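Local coordinates for protein ferredoxin (Thermus aquaticus, PDB 1H98) that transfers electrons in a wide variety of metabolic reactions, using one [3Fe-4S] and one [4Fe-4S] cluster, at residues A[29-34]-A[68-73]. Sequence-based numbering, arbitrary orientation.
With F3S (Fe3-s4 cluster), chain C; SF4 (iron/sulfur cluster), chain B.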
loop_
_atom_site.group_PDB
_atom_site.type_symbol
_atom_site.label_atom_id
_atom_site.label_comp_id
_atom_site.label_asym_id
_atom_site.label_seq_id
_atom_site.Cartn_x
_atom_site.Cartn_y
_atom_site.Cartn_z
ATOM N N GLY A 29 -7.079 3.408 8.926
ATOM C CA GLY A 29 -7.053 3.330 10.375
ATOM C C GLY A 29 -5.656 3.107 10.913
ATOM O O GLY A 29 -4.923 4.067 11.144
ATOM N N ASP A 30 -5.261 1.850 11.089
ATOM C CA ASP A 30 -3.926 1.560 11.603
ATOM C C ASP A 30 -2.828 1.687 10.541
ATOM O O ASP A 30 -1.640 1.682 10.864
ATOM C CB ASP A 30 -3.886 0.191 12.304
ATOM C CG ASP A 30 -4.068 -0.992 11.350
ATOM O OD1 ASP A 30 -4.566 -0.828 10.210
ATOM O OD2 ASP A 30 -3.716 -2.114 11.771
ATOM N N GLN A 31 -3.236 1.830 9.284
ATOM C CA GLN A 31 -2.300 1.977 8.174
ATOM C C GLN A 31 -3.067 2.487 6.961
ATOM O O GLN A 31 -4.301 2.514 6.965
ATOM C CB GLN A 31 -1.667 0.621 7.816
ATOM C CG GLN A 31 -2.658 -0.426 7.279
ATOM C CD GLN A 31 -1.968 -1.649 6.673
ATOM O OE1 GLN A 31 -1.789 -2.669 7.332
ATOM N NE2 GLN A 31 -1.594 -1.549 5.405
ATOM N N PHE A 32 -2.340 2.963 5.959
ATOM C CA PHE A 32 -2.972 3.394 4.720
ATOM C C PHE A 32 -3.025 2.125 3.867
ATOM O O PHE A 32 -2.368 1.133 4.191
ATOM C CB PHE A 32 -2.157 4.493 4.034
ATOM C CG PHE A 32 -2.595 5.882 4.402
ATOM C CD1 PHE A 32 -2.399 6.375 5.690
ATOM C CD2 PHE A 32 -3.253 6.681 3.477
ATOM C CE1 PHE A 32 -2.861 7.647 6.053
ATOM C CE2 PHE A 32 -3.721 7.955 3.830
ATOM C CZ PHE A 32 -3.523 8.434 5.122
ATOM N N TYR A 33 -3.857 2.113 2.837
ATOM C CA TYR A 33 -3.956 0.937 1.989
ATOM C C TYR A 33 -4.107 1.380 0.552
ATOM O O TYR A 33 -4.478 2.527 0.285
ATOM C CB TYR A 33 -5.143 0.060 2.410
ATOM C CG TYR A 33 -6.493 0.688 2.154
ATOM C CD1 TYR A 33 -7.167 0.464 0.955
ATOM C CD2 TYR A 33 -7.092 1.514 3.105
ATOM C CE1 TYR A 33 -8.399 1.047 0.705
ATOM C CE2 TYR A 33 -8.326 2.101 2.866
ATOM C CZ TYR A 33 -8.973 1.865 1.666
ATOM O OH TYR A 33 -10.199 2.450 1.424
ATOM N N ILE A 34 -3.786 0.476 -0.367
ATOM C CA ILE A 34 -3.884 0.742 -1.794
ATOM C C ILE A 34 -5.109 0.022 -2.346
ATOM O O ILE A 34 -5.277 -1.185 -2.131
ATOM C CB ILE A 34 -2.605 0.265 -2.536
ATOM C CG1 ILE A 34 -1.427 1.191 -2.197
ATOM C CG2 ILE A 34 -2.837 0.230 -4.041
ATOM C CD1 ILE A 34 -0.073 0.687 -2.674
ATOM N N ILE A 68 -1.974 -8.579 1.609
ATOM C CA ILE A 68 -2.641 -8.481 0.315
ATOM C C ILE A 68 -4.155 -8.466 0.577
ATOM O O ILE A 68 -4.869 -7.553 0.133
ATOM C CB ILE A 68 -2.276 -9.670 -0.604
ATOM C CG1 ILE A 68 -0.785 -9.629 -0.955
ATOM C CG2 ILE A 68 -3.137 -9.648 -1.864
ATOM C CD1 ILE A 68 -0.263 -10.895 -1.628
ATOM N N GLU A 69 -4.632 -9.443 1.346
ATOM C CA GLU A 69 -6.051 -9.524 1.666
ATOM C C GLU A 69 -6.495 -8.373 2.567
ATOM O O GLU A 69 -7.621 -7.891 2.445
ATOM C CB GLU A 69 -6.399 -10.876 2.296
ATOM C CG GLU A 69 -7.900 -11.094 2.548
ATOM C CD GLU A 69 -8.779 -10.908 1.303
ATOM O OE1 GLU A 69 -8.308 -11.144 0.171
ATOM O OE2 GLU A 69 -9.964 -10.532 1.463
ATOM N N LYS A 70 -5.613 -7.922 3.457
ATOM C CA LYS A 70 -5.941 -6.802 4.340
ATOM C C LYS A 70 -6.253 -5.548 3.522
ATOM O O LYS A 70 -7.245 -4.869 3.777
ATOM C CB LYS A 70 -4.798 -6.516 5.321
ATOM C CG LYS A 70 -5.166 -5.471 6.360
ATOM C CD LYS A 70 -4.038 -5.196 7.327
ATOM C CE LYS A 70 -4.465 -4.151 8.352
ATOM N NZ LYS A 70 -3.379 -3.806 9.307
ATOM N N ASN A 71 -5.402 -5.244 2.541
ATOM C CA ASN A 71 -5.613 -4.085 1.675
ATOM C C ASN A 71 -6.933 -4.270 0.930
ATOM O O ASN A 71 -7.695 -3.321 0.763
ATOM C CB ASN A 71 -4.462 -3.933 0.676
ATOM C CG ASN A 71 -3.255 -3.222 1.266
ATOM O OD1 ASN A 71 -2.828 -2.181 0.761
ATOM N ND2 ASN A 71 -2.681 -3.788 2.317
ATOM N N ARG A 72 -7.203 -5.498 0.489
ATOM C CA ARG A 72 -8.454 -5.796 -0.211
ATOM C C ARG A 72 -9.667 -5.556 0.688
ATOM O O ARG A 72 -10.638 -4.927 0.269
ATOM C CB ARG A 72 -8.468 -7.242 -0.738
ATOM C CG ARG A 72 -7.604 -7.468 -1.979
ATOM C CD ARG A 72 -7.596 -8.929 -2.432
ATOM N NE ARG A 72 -8.951 -9.435 -2.653
ATOM C CZ ARG A 72 -9.639 -9.289 -3.784
ATOM N NH1 ARG A 72 -9.104 -8.662 -4.821
ATOM N NH2 ARG A 72 -10.892 -9.724 -3.854
ATOM N N LYS A 73 -9.613 -6.044 1.924
ATOM C CA LYS A 73 -10.725 -5.870 2.855
ATOM C C LYS A 73 -10.941 -4.405 3.193
ATOM O O LYS A 73 -12.078 -3.953 3.306
ATOM C CB LYS A 73 -10.512 -6.674 4.141
ATOM C CG LYS A 73 -10.851 -8.163 4.028
ATOM C CD LYS A 73 -10.562 -8.875 5.348
HETATM FE FE1 F3S C . 2.567 5.628 2.746
HETATM FE FE3 F3S C . 2.381 4.162 5.122
HETATM FE FE4 F3S C . 4.822 4.541 3.871
HETATM S S1 F3S C . 1.265 6.107 4.598
HETATM S S2 F3S C . 4.606 6.653 2.950
HETATM S S3 F3S C . 3.004 3.359 3.005
HETATM S S4 F3S C . 4.378 4.698 6.120
HETATM FE FE1 SF4 B . -0.554 2.044 -7.569
HETATM FE FE2 SF4 B . -0.554 4.756 -6.960
HETATM FE FE3 SF4 B . 1.551 3.154 -6.150
HETATM FE FE4 SF4 B . 1.201 3.800 -8.811
HETATM S S1 SF4 B . 1.700 5.273 -7.086
HETATM S S2 SF4 B . 1.702 1.664 -7.909
HETATM S S3 SF4 B . -1.091 3.792 -9.001
HETATM S S4 SF4 B . -0.677 2.991 -5.450
#
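Asp-30 forms a salt bridge with Lys-70: NZ of Lys-70 lies 3.0 Å from OD2 of Asp-30, on the syn side of that oxygen and 19° out of the carboxylate plane, and makes a weak bond to OD1 as well. The lysine chain is extended from CB to NZ, which carries the ammonium from the helix to the loop. There it also meets OE1 of Gln-31, 2.8 Å from NZ, so one ammonium grips two consecutive residues. The amide of Gln-31 works in both directions, because its NE2 donates to O of Phe-32 at 3.0 Å, with that oxygen only 2° out of the amide plane, and also to O of Ile-4; these bonds fix its rotation. A leucine here would probably leave the Lys-70 ammonium without its amide acceptor and the carbonyl O of Phe-32 without the Gln-31 donor, and leave Ile-4 O to Asn-71. Phe-32 points away from the helix, its CB 3.8 Å from S1 of the [3Fe-4S] cluster. At Tyr-33, CB packs 3.6 Å from OD1 of Asn-71. The same OD1 accepts a hydrogen bond from the backbone N of Ile-34 at 3.0 Å, nearly straight (174° at the hydrogen), while ND2 of Asn-71 is held by O of Tyr-67 and O of Ile-4. CD1 of Ile-34 reaches within 3.7 Å of S4 of the [4Fe-4S] cluster. Residues 29-31 lie in the turn of a beta hairpin, strands 25-27 and 32-34, which contributes to both cluster pockets; the Lys-70 and Asn-71 bonds fasten C-terminal helix 66-74 to it, beside strand 2-4.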